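Local coordinates for methylglyoxal reductase (NADPH-dependent) (Candida albicans SC5314, PDB 6KWS), which probably reduces methylglyoxal with NADPH, as an oxidoreductase of the NAD(P)-dependent epimerase/dehydratase family, at residues G30-T35 / Y53-D58; F196-Q201 / N212-I217. The protein carries 1 engineered substitution. All blocks are in the same frame, centred on the assembly; numbering follows the deposited sequence.

Interaction 1 (G30-T35 / Y53-D58)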
ATOM      1  N   GLY A  30     -12.097 -10.547   7.574  1.00 35.30           N
ATOM      2  CA  GLY A  30     -11.558 -10.126   6.308  1.00 36.04           C
ATOM      3  C   GLY A  30     -12.604 -10.275   5.231  1.00 38.13           C
ATOM      4  O   GLY A  30     -13.453 -11.150   5.289  1.00 43.00           O
ATOM      5  N   THR A  31     -12.555  -9.394   4.247  1.00 35.39           N
ATOM      6  CA  THR A  31     -13.379  -9.601   3.076  1.00 37.40           C
ATOM      7  C   THR A  31     -12.477 -10.085   1.957  1.00 40.82           C
ATOM      8  O   THR A  31     -11.328  -9.641   1.825  1.00 38.28           O
ATOM      9  CB  THR A  31     -14.132  -8.333   2.649  1.00 44.71           C
ATOM     10  OG1 THR A  31     -13.242  -7.430   1.976  1.00 45.90           O
ATOM     11  CG2 THR A  31     -14.790  -7.646   3.850  1.00 35.31           C
ATOM     12  N   VAL A  32     -13.001 -11.023   1.179  1.00 39.55           N
ATOM     13  CA  VAL A  32     -12.273 -11.655   0.095  1.00 41.95           C
ATOM     14  C   VAL A  32     -13.249 -11.800  -1.049  1.00 39.72           C
ATOM     15  O   VAL A  32     -14.461 -11.676  -0.868  1.00 43.68           O
ATOM     16  CB  VAL A  32     -11.699 -13.028   0.497  1.00 43.13           C
ATOM     17  CG1 VAL A  32     -10.585 -12.849   1.501  1.00 40.12           C
ATOM     18  CG2 VAL A  32     -12.802 -13.914   1.061  1.00 35.25           C
ATOM     19  N   ARG A  33     -12.713 -12.080  -2.236  1.00 42.50           N
ATOM     20  CA  ARG A  33     -13.535 -12.084  -3.443  1.00 49.08           C
ATOM     21  C   ARG A  33     -14.163 -13.435  -3.753  1.00 49.23           C
ATOM     22  O   ARG A  33     -15.061 -13.476  -4.604  1.00 48.26           O
ATOM     23  CB  ARG A  33     -12.736 -11.634  -4.694  1.00 53.16           C
ATOM     24  CG  ARG A  33     -12.214 -10.143  -4.764  1.00 60.22           C
ATOM     25  CD  ARG A  33     -11.365  -9.715  -3.541  1.00 74.86           C
ATOM     26  NE  ARG A  33     -10.389 -10.771  -3.255  1.00 74.77           N
ATOM     27  CZ  ARG A  33      -9.601 -10.915  -2.194  1.00 75.17           C
ATOM     28  NH1 ARG A  33      -9.583 -10.051  -1.203  1.00 57.66           N
ATOM     29  NH2 ARG A  33      -8.827 -11.976  -2.159  1.00 65.90           N
ATOM     30  N   SER A  34     -13.716 -14.527  -3.111  1.00 39.77           N
ATOM     31  CA  SER A  34     -14.291 -15.850  -3.337  1.00 39.34           C
ATOM     32  C   SER A  34     -14.060 -16.736  -2.118  1.00 44.04           C
ATOM     33  O   SER A  34     -13.275 -16.407  -1.228  1.00 45.21           O
ATOM     34  CB  SER A  34     -13.705 -16.537  -4.577  1.00 42.28           C
ATOM     35  OG  SER A  34     -12.295 -16.577  -4.507  1.00 51.55           O
ATOM     36  N   THR A  35     -14.757 -17.880  -2.099  1.00 42.93           N
ATOM     37  CA  THR A  35     -14.533 -18.876  -1.054  1.00 44.02           C
ATOM     38  C   THR A  35     -13.110 -19.424  -1.108  1.00 42.94           C
ATOM     39  O   THR A  35     -12.482 -19.646  -0.063  1.00 41.78           O
ATOM     40  CB  THR A  35     -15.543 -20.026  -1.188  1.00 45.26           C
ATOM     41  OG1 THR A  35     -16.864 -19.520  -1.011  1.00 47.12           O
ATOM     42  CG2 THR A  35     -15.295 -21.093  -0.137  1.00 40.73           C
ATOM     43  N   TYR A  53     -14.013 -14.680   7.591  1.00 40.83           N
ATOM     44  CA  TYR A  53     -14.110 -13.901   6.366  1.00 40.73           C
ATOM     45  C   TYR A  53     -15.542 -13.833   5.847  1.00 41.38           C
ATOM     46  O   TYR A  53     -16.373 -14.704   6.123  1.00 43.89           O
ATOM     47  CB  TYR A  53     -13.189 -14.476   5.280  1.00 38.20           C
ATOM     48  CG  TYR A  53     -13.647 -15.792   4.673  1.00 38.47           C
ATOM     49  CD1 TYR A  53     -14.441 -15.814   3.530  1.00 38.48           C
ATOM     50  CD2 TYR A  53     -13.270 -17.006   5.230  1.00 37.78           C
ATOM     51  CE1 TYR A  53     -14.856 -17.007   2.959  1.00 36.67           C
ATOM     52  CE2 TYR A  53     -13.678 -18.213   4.662  1.00 41.76           C
ATOM     53  CZ  TYR A  53     -14.475 -18.205   3.521  1.00 43.91           C
ATOM     54  OH  TYR A  53     -14.891 -19.395   2.933  1.00 44.30           O
ATOM     55  N   GLU A  54     -15.811 -12.784   5.074  1.00 43.45           N
ATOM     56  CA  GLU A  54     -17.039 -12.642   4.309  1.00 43.01           C
ATOM     57  C   GLU A  54     -16.676 -12.343   2.863  1.00 40.43           C
ATOM     58  O   GLU A  54     -15.604 -11.806   2.575  1.00 45.20           O
ATOM     59  CB  GLU A  54     -17.936 -11.536   4.883  1.00 47.70           C
ATOM     60  CG  GLU A  54     -18.341 -11.760   6.330  1.00 55.63           C
ATOM     61  CD  GLU A  54     -19.439 -12.845   6.477  1.00 68.64           C
ATOM     62  OE1 GLU A  54     -19.992 -12.982   7.586  1.00 74.30           O
ATOM     63  OE2 GLU A  54     -19.745 -13.557   5.491  1.00 67.37           O
ATOM     64  N   ILE A  55     -17.567 -12.688   1.943  1.00 44.10           N
ATOM     65  CA  ILE A  55     -17.286 -12.556   0.516  1.00 45.28           C
ATOM     66  C   ILE A  55     -17.886 -11.269  -0.028  1.00 47.03           C
ATOM     67  O   ILE A  55     -19.086 -11.019   0.131  1.00 45.05           O
ATOM     68  CB  ILE A  55     -17.806 -13.762  -0.274  1.00 42.78           C
ATOM     69  CG1 ILE A  55     -17.069 -15.008   0.196  1.00 34.68           C
ATOM     70  CG2 ILE A  55     -17.599 -13.517  -1.753  1.00 43.18           C
ATOM     71  CD1 ILE A  55     -17.369 -16.192  -0.599  1.00 36.84           C
ATOM     72  N   VAL A  56     -17.048 -10.467  -0.691  1.00 44.70           N
ATOM     73  CA  VAL A  56     -17.458  -9.275  -1.422  1.00 40.88           C
ATOM     74  C   VAL A  56     -16.787  -9.310  -2.787  1.00 48.30           C
ATOM     75  O   VAL A  56     -15.602  -8.967  -2.912  1.00 46.93           O
ATOM     76  CB  VAL A  56     -17.083  -7.986  -0.666  1.00 46.23           C
ATOM     77  CG1 VAL A  56     -17.419  -6.755  -1.504  1.00 45.38           C
ATOM     78  CG2 VAL A  56     -17.762  -7.935   0.693  1.00 40.12           C
ATOM     79  N   GLU A  57     -17.543  -9.704  -3.824  1.00 53.78           N
ATOM     80  CA  GLU A  57     -16.944 -10.068  -5.112  1.00 53.60           C
ATOM     81  C   GLU A  57     -16.425  -8.855  -5.879  1.00 54.86           C
ATOM     82  O   GLU A  57     -15.337  -8.920  -6.464  1.00 55.53           O
ATOM     83  CB  GLU A  57     -17.945 -10.860  -5.951  1.00 45.82           C
ATOM     84  CG  GLU A  57     -18.828 -11.749  -5.083  1.00 69.08           C
ATOM     85  CD  GLU A  57     -19.683 -12.753  -5.863  1.00 82.93           C
ATOM     86  OE1 GLU A  57     -19.185 -13.348  -6.851  1.00 80.60           O
ATOM     87  OE2 GLU A  57     -20.853 -12.968  -5.463  1.00 79.35           O
ATOM     88  N   ASP A  58     -17.171  -7.745  -5.907  1.00 54.38           N
ATOM     89  CA  ASP A  58     -16.666  -6.498  -6.479  1.00 59.37           C
ATOM     90  C   ASP A  58     -16.777  -5.410  -5.428  1.00 57.89           C
ATOM     91  O   ASP A  58     -17.888  -5.013  -5.064  1.00 60.05           O
ATOM     92  CB  ASP A  58     -17.415  -6.077  -7.748  1.00 66.09           C
ATOM     93  CG  ASP A  58     -16.663  -4.969  -8.537  1.00 83.38           C
ATOM     94  OD1 ASP A  58     -16.223  -3.958  -7.913  1.00 78.46           O
ATOM     95  OD2 ASP A  58     -16.499  -5.119  -9.779  1.00 79.75           O
TER
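Gly-30, Thr-31 and Val-32 pair in parallel with Tyr-53, Glu-54 and Ile-55. Three backbone hydrogen bonds join the strands. Glu-54 N donates to Gly-30 O at 2.9 Å, and Val-32 N donates to Glu-54 O at 3.1 Å. Val-56 N then donates to Val-32 O at 2.9 Å, which carries the pairing one residue past the end of strand 51-55. The CA atoms of Tyr-53, Thr-31 and Ile-55 also approach carbonyl oxygens of the partner segment.

Side-chain packing covers the face that bears Val-32, Tyr-53 and Ile-55. Val-32 CG2 meets Tyr-53 CD1 at 3.5 Å, obliquely to the ring. Tyr-53 CG lies between its backbone N and carbonyl carbon (chi1 72°), and the ring reaches along this face to the start of helix 35-44. There its OH lies 3.5 Å from Thr-35 CG2, and its hydrogen-bond partner is Asp-39. Ile-55 CD1 touches Thr-35 OG1 at 3.4 Å. On the other face, Thr-31 CB packs on Val-56 CG2 at 4.1 Å, and Thr-31 OG1 bonds to Gly-8 N.

Beyond the strands, the aliphatic part of Arg-33 passes Glu-57, with CG 3.8 Å from Glu-57 O. Bends at chi2 and chi3 fold the chain back and bring one guanidinium face, near its rim, over Val-32 CB. Ser-34 is the N-cap of helix 35-44, with a weak bond between its OG and Lys-37 N. Arg-33 and Asp-58 both belong to the NADPH site, although no cofactor is bound here. The arrangement is the second beta-alpha-beta unit of a Rossmann fold, with cofactor-binding residues at the C-terminal ends of its strands.

Interaction 2 (F196-Q201 / N212-I217)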
ATOM      1  N   PHE A 196       6.723   3.499  -2.969  1.00 28.83           N
ATOM      2  CA  PHE A 196       6.848   2.130  -3.462  1.00 31.02           C
ATOM      3  C   PHE A 196       7.017   1.165  -2.298  1.00 27.68           C
ATOM      4  O   PHE A 196       7.888   1.346  -1.445  1.00 30.89           O
ATOM      5  CB  PHE A 196       8.026   1.987  -4.421  1.00 34.03           C
ATOM      6  CG  PHE A 196       7.864   2.747  -5.686  1.00 42.69           C
ATOM      7  CD1 PHE A 196       6.967   2.318  -6.663  1.00 38.45           C
ATOM      8  CD2 PHE A 196       8.627   3.898  -5.919  1.00 41.62           C
ATOM      9  CE1 PHE A 196       6.819   3.034  -7.845  1.00 37.06           C
ATOM     10  CE2 PHE A 196       8.487   4.619  -7.103  1.00 33.04           C
ATOM     11  CZ  PHE A 196       7.580   4.187  -8.061  1.00 38.76           C
ATOM     12  N   VAL A 197       6.185   0.137  -2.260  1.00 25.96           N
ATOM     13  CA  VAL A 197       6.162  -0.785  -1.134  1.00 31.07           C
ATOM     14  C   VAL A 197       7.027  -2.002  -1.455  1.00 36.32           C
ATOM     15  O   VAL A 197       6.714  -2.776  -2.366  1.00 38.10           O
ATOM     16  CB  VAL A 197       4.730  -1.206  -0.790  1.00 28.09           C
ATOM     17  CG1 VAL A 197       4.780  -2.186   0.337  1.00 31.60           C
ATOM     18  CG2 VAL A 197       3.893   0.010  -0.424  1.00 26.55           C
ATOM     19  N   PHE A 198       8.114  -2.164  -0.706  1.00 32.58           N
ATOM     20  CA  PHE A 198       9.021  -3.294  -0.807  1.00 33.52           C
ATOM     21  C   PHE A 198       8.760  -4.242   0.355  1.00 33.43           C
ATOM     22  O   PHE A 198       7.962  -3.957   1.245  1.00 35.10           O
ATOM     23  CB  PHE A 198      10.486  -2.833  -0.778  1.00 35.20           C
ATOM     24  CG  PHE A 198      10.906  -2.051  -1.970  1.00 31.28           C
ATOM     25  CD1 PHE A 198      10.175  -2.097  -3.137  1.00 32.98           C
ATOM     26  CD2 PHE A 198      12.056  -1.268  -1.925  1.00 34.18           C
ATOM     27  CE1 PHE A 198      10.569  -1.367  -4.250  1.00 37.19           C
ATOM     28  CE2 PHE A 198      12.467  -0.532  -3.040  1.00 31.49           C
ATOM     29  CZ  PHE A 198      11.720  -0.585  -4.205  1.00 36.05           C
ATOM     30  N   GLY A 199       9.482  -5.358   0.375  1.00 35.50           N
ATOM     31  CA  GLY A 199       9.431  -6.256   1.501  1.00 33.80           C
ATOM     32  C   GLY A 199       8.865  -7.602   1.116  1.00 34.95           C
ATOM     33  O   GLY A 199       8.254  -7.762   0.058  1.00 38.66           O
ATOM     34  N   PRO A 200       9.056  -8.595   1.981  1.00 37.24           N
ATOM     35  CA  PRO A 200       8.567  -9.947   1.687  1.00 36.86           C
ATOM     36  C   PRO A 200       7.056 -10.060   1.830  1.00 35.42           C
ATOM     37  O   PRO A 200       6.408  -9.264   2.514  1.00 38.58           O
ATOM     38  CB  PRO A 200       9.267 -10.785   2.752  1.00 35.76           C
ATOM     39  CG  PRO A 200       9.267  -9.814   3.939  1.00 35.05           C
ATOM     40  CD  PRO A 200       9.638  -8.507   3.334  1.00 32.85           C
ATOM     41  N   GLN A 201       6.503 -11.100   1.212  1.00 34.32           N
ATOM     42  CA  GLN A 201       5.126 -11.493   1.497  1.00 38.57           C
ATOM     43  C   GLN A 201       4.991 -12.185   2.853  1.00 35.85           C
ATOM     44  O   GLN A 201       5.941 -12.758   3.389  1.00 35.61           O
ATOM     45  CB  GLN A 201       4.606 -12.415   0.404  1.00 43.11           C
ATOM     46  CG  GLN A 201       4.928 -11.928  -0.968  1.00 43.09           C
ATOM     47  CD  GLN A 201       3.812 -12.193  -1.920  1.00 53.76           C
ATOM     48  OE1 GLN A 201       3.724 -13.278  -2.497  1.00 68.40           O
ATOM     49  NE2 GLN A 201       2.937 -11.206  -2.094  1.00 61.09           N
ATOM     50  N   ASN A 212       3.121  -9.666  -8.445  1.00 75.16           N
ATOM     51  CA  ASN A 212       2.128  -8.695  -8.879  1.00 76.51           C
ATOM     52  C   ASN A 212       2.204  -7.393  -8.073  1.00 75.89           C
ATOM     53  O   ASN A 212       1.434  -6.460  -8.338  1.00 67.07           O
ATOM     54  CB  ASN A 212       0.724  -9.324  -8.821  1.00 75.16           C
ATOM     55  CG  ASN A 212       0.447 -10.269 -10.013  1.00 85.86           C
ATOM     56  OD1 ASN A 212       1.057 -10.144 -11.084  1.00 79.69           O
ATOM     57  ND2 ASN A 212      -0.481 -11.209  -9.822  1.00 86.60           N
ATOM     58  N   THR A 213       3.163  -7.301  -7.139  1.00 74.95           N
ATOM     59  CA  THR A 213       3.346  -6.189  -6.220  1.00 61.71           C
ATOM     60  C   THR A 213       4.443  -5.250  -6.719  1.00 63.39           C
ATOM     61  O   THR A 213       4.965  -5.375  -7.831  1.00 60.03           O
ATOM     62  CB  THR A 213       3.715  -6.675  -4.806  1.00 60.95           C
ATOM     63  OG1 THR A 213       5.142  -6.854  -4.701  1.00 54.98           O
ATOM     64  CG2 THR A 213       3.016  -7.993  -4.456  1.00 64.43           C
ATOM     65  N   SER A 214       4.819  -4.305  -5.856  1.00 63.97           N
ATOM     66  CA  SER A 214       5.886  -3.369  -6.166  1.00 58.68           C
ATOM     67  C   SER A 214       7.272  -3.958  -5.940  1.00 56.77           C
ATOM     68  O   SER A 214       8.266  -3.389  -6.405  1.00 50.80           O
ATOM     69  CB  SER A 214       5.726  -2.113  -5.326  1.00 49.10           C
ATOM     70  OG  SER A 214       6.469  -1.077  -5.924  1.00 54.66           O
ATOM     71  N   SER A 215       7.361  -5.085  -5.236  1.00 59.35           N
ATOM     72  CA  SER A 215       8.633  -5.777  -5.117  1.00 52.14           C
ATOM     73  C   SER A 215       9.121  -6.312  -6.459  1.00 57.12           C
ATOM     74  O   SER A 215      10.273  -6.748  -6.541  1.00 54.27           O
ATOM     75  CB  SER A 215       8.512  -6.914  -4.090  1.00 55.23           C
ATOM     76  OG  SER A 215       8.624  -6.446  -2.745  1.00 41.73           O
ATOM     77  N   GLU A 216       8.285  -6.274  -7.513  1.00 59.71           N
ATOM     78  CA  GLU A 216       8.719  -6.653  -8.857  1.00 57.80           C
ATOM     79  C   GLU A 216       9.857  -5.778  -9.369  1.00 55.82           C
ATOM     80  O   GLU A 216      10.690  -6.262 -10.142  1.00 56.66           O
ATOM     81  CB  GLU A 216       7.545  -6.620  -9.839  1.00 58.52           C
ATOM     82  CG  GLU A 216       7.943  -6.802 -11.312  1.00 69.52           C
ATOM     83  CD  GLU A 216       8.307  -8.285 -11.679  1.00 78.87           C
ATOM     84  OE1 GLU A 216       8.027  -9.217 -10.877  1.00 74.91           O
ATOM     85  OE2 GLU A 216       8.900  -8.502 -12.765  1.00 72.66           O
ATOM     86  N   ILE A 217       9.923  -4.511  -8.954  1.00 50.29           N
ATOM     87  CA  ILE A 217      11.130  -3.718  -9.191  1.00 50.71           C
ATOM     88  C   ILE A 217      12.367  -4.501  -8.761  1.00 51.05           C
ATOM     89  O   ILE A 217      13.337  -4.642  -9.517  1.00 52.66           O
ATOM     90  CB  ILE A 217      11.019  -2.370  -8.459  1.00 49.99           C
ATOM     91  CG1 ILE A 217       9.710  -1.705  -8.869  1.00 47.97           C
ATOM     92  CG2 ILE A 217      12.211  -1.486  -8.754  1.00 43.07           C
ATOM     93  CD1 ILE A 217       9.499  -0.361  -8.281  1.00 46.32           C
TER
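Phe-196 meets Ser-214 and Ile-217 through its CD1 side. Ser-214 OG comes in at the ring edge, 3.5 Å from CD1. Ile-217 CD1 lies over one ring face, 4.0 Å from the same Phe-196 atom, and the two side chains cross at about a right angle. Ser-214 OG is turned anti to its backbone N (chi1 -161°), which carries it to the phenylalanine.

Val-197 makes its contact through the backbone: its O lies 3.2 Å from Ser-214 CB. Its side chain packs on Phe-12 and lies close to Ile-13, and all three residues belong to the NADPH site.

Phe-198 directs its ring edge at the turn before helix 216-222. Its CE1 lies 3.7 Å from Ser-214 O and 4.3 Å from Ile-217 CD1. The ring also meets Phe-268 edge-to-face.

Gly-199 O accepts a hydrogen bond from Ser-215 OG at 3.1 Å. The donor is tilted 25° from the carbonyl plane.

Gln-201 closes the contact, with NE2 4.0 Å from Thr-213 CG2. Thr-213 OG1 accepts from Ser-215 N at 2.9 Å, a capping bond at the type I turn from Thr-213 to Glu-216. The contact thus sets the capped turn that leads into helix 216-222 against strand 196-198, at the opening of the unit strand 196-198, helix 216-222, strand 234-239. This beta-alpha-beta unit ends the main sheet beside the NADPH site.

From the N terminus, interaction 1 comes first. It closes the loop through helix 35-44 and pairs strands 27-32 and 51-55. The chain then runs through the middle of the main sheet, by way of strands 75-80, 120-124 and 188-194. Interaction 2 follows and closes a loop whose ten residues between the segments hold neither helix nor strand. The two contacts are in series, neither nested nor crossed. Strands 51-55 and 196-198 are the two outermost strands of the same sheet. The contact centres are about 23 Å apart and the nearest atoms about 11 Å, so the contacts do not touch. Interaction 1 contributes Arg-33 and Asp-58 to the NADPH site, and interaction 2 contributes Val-197.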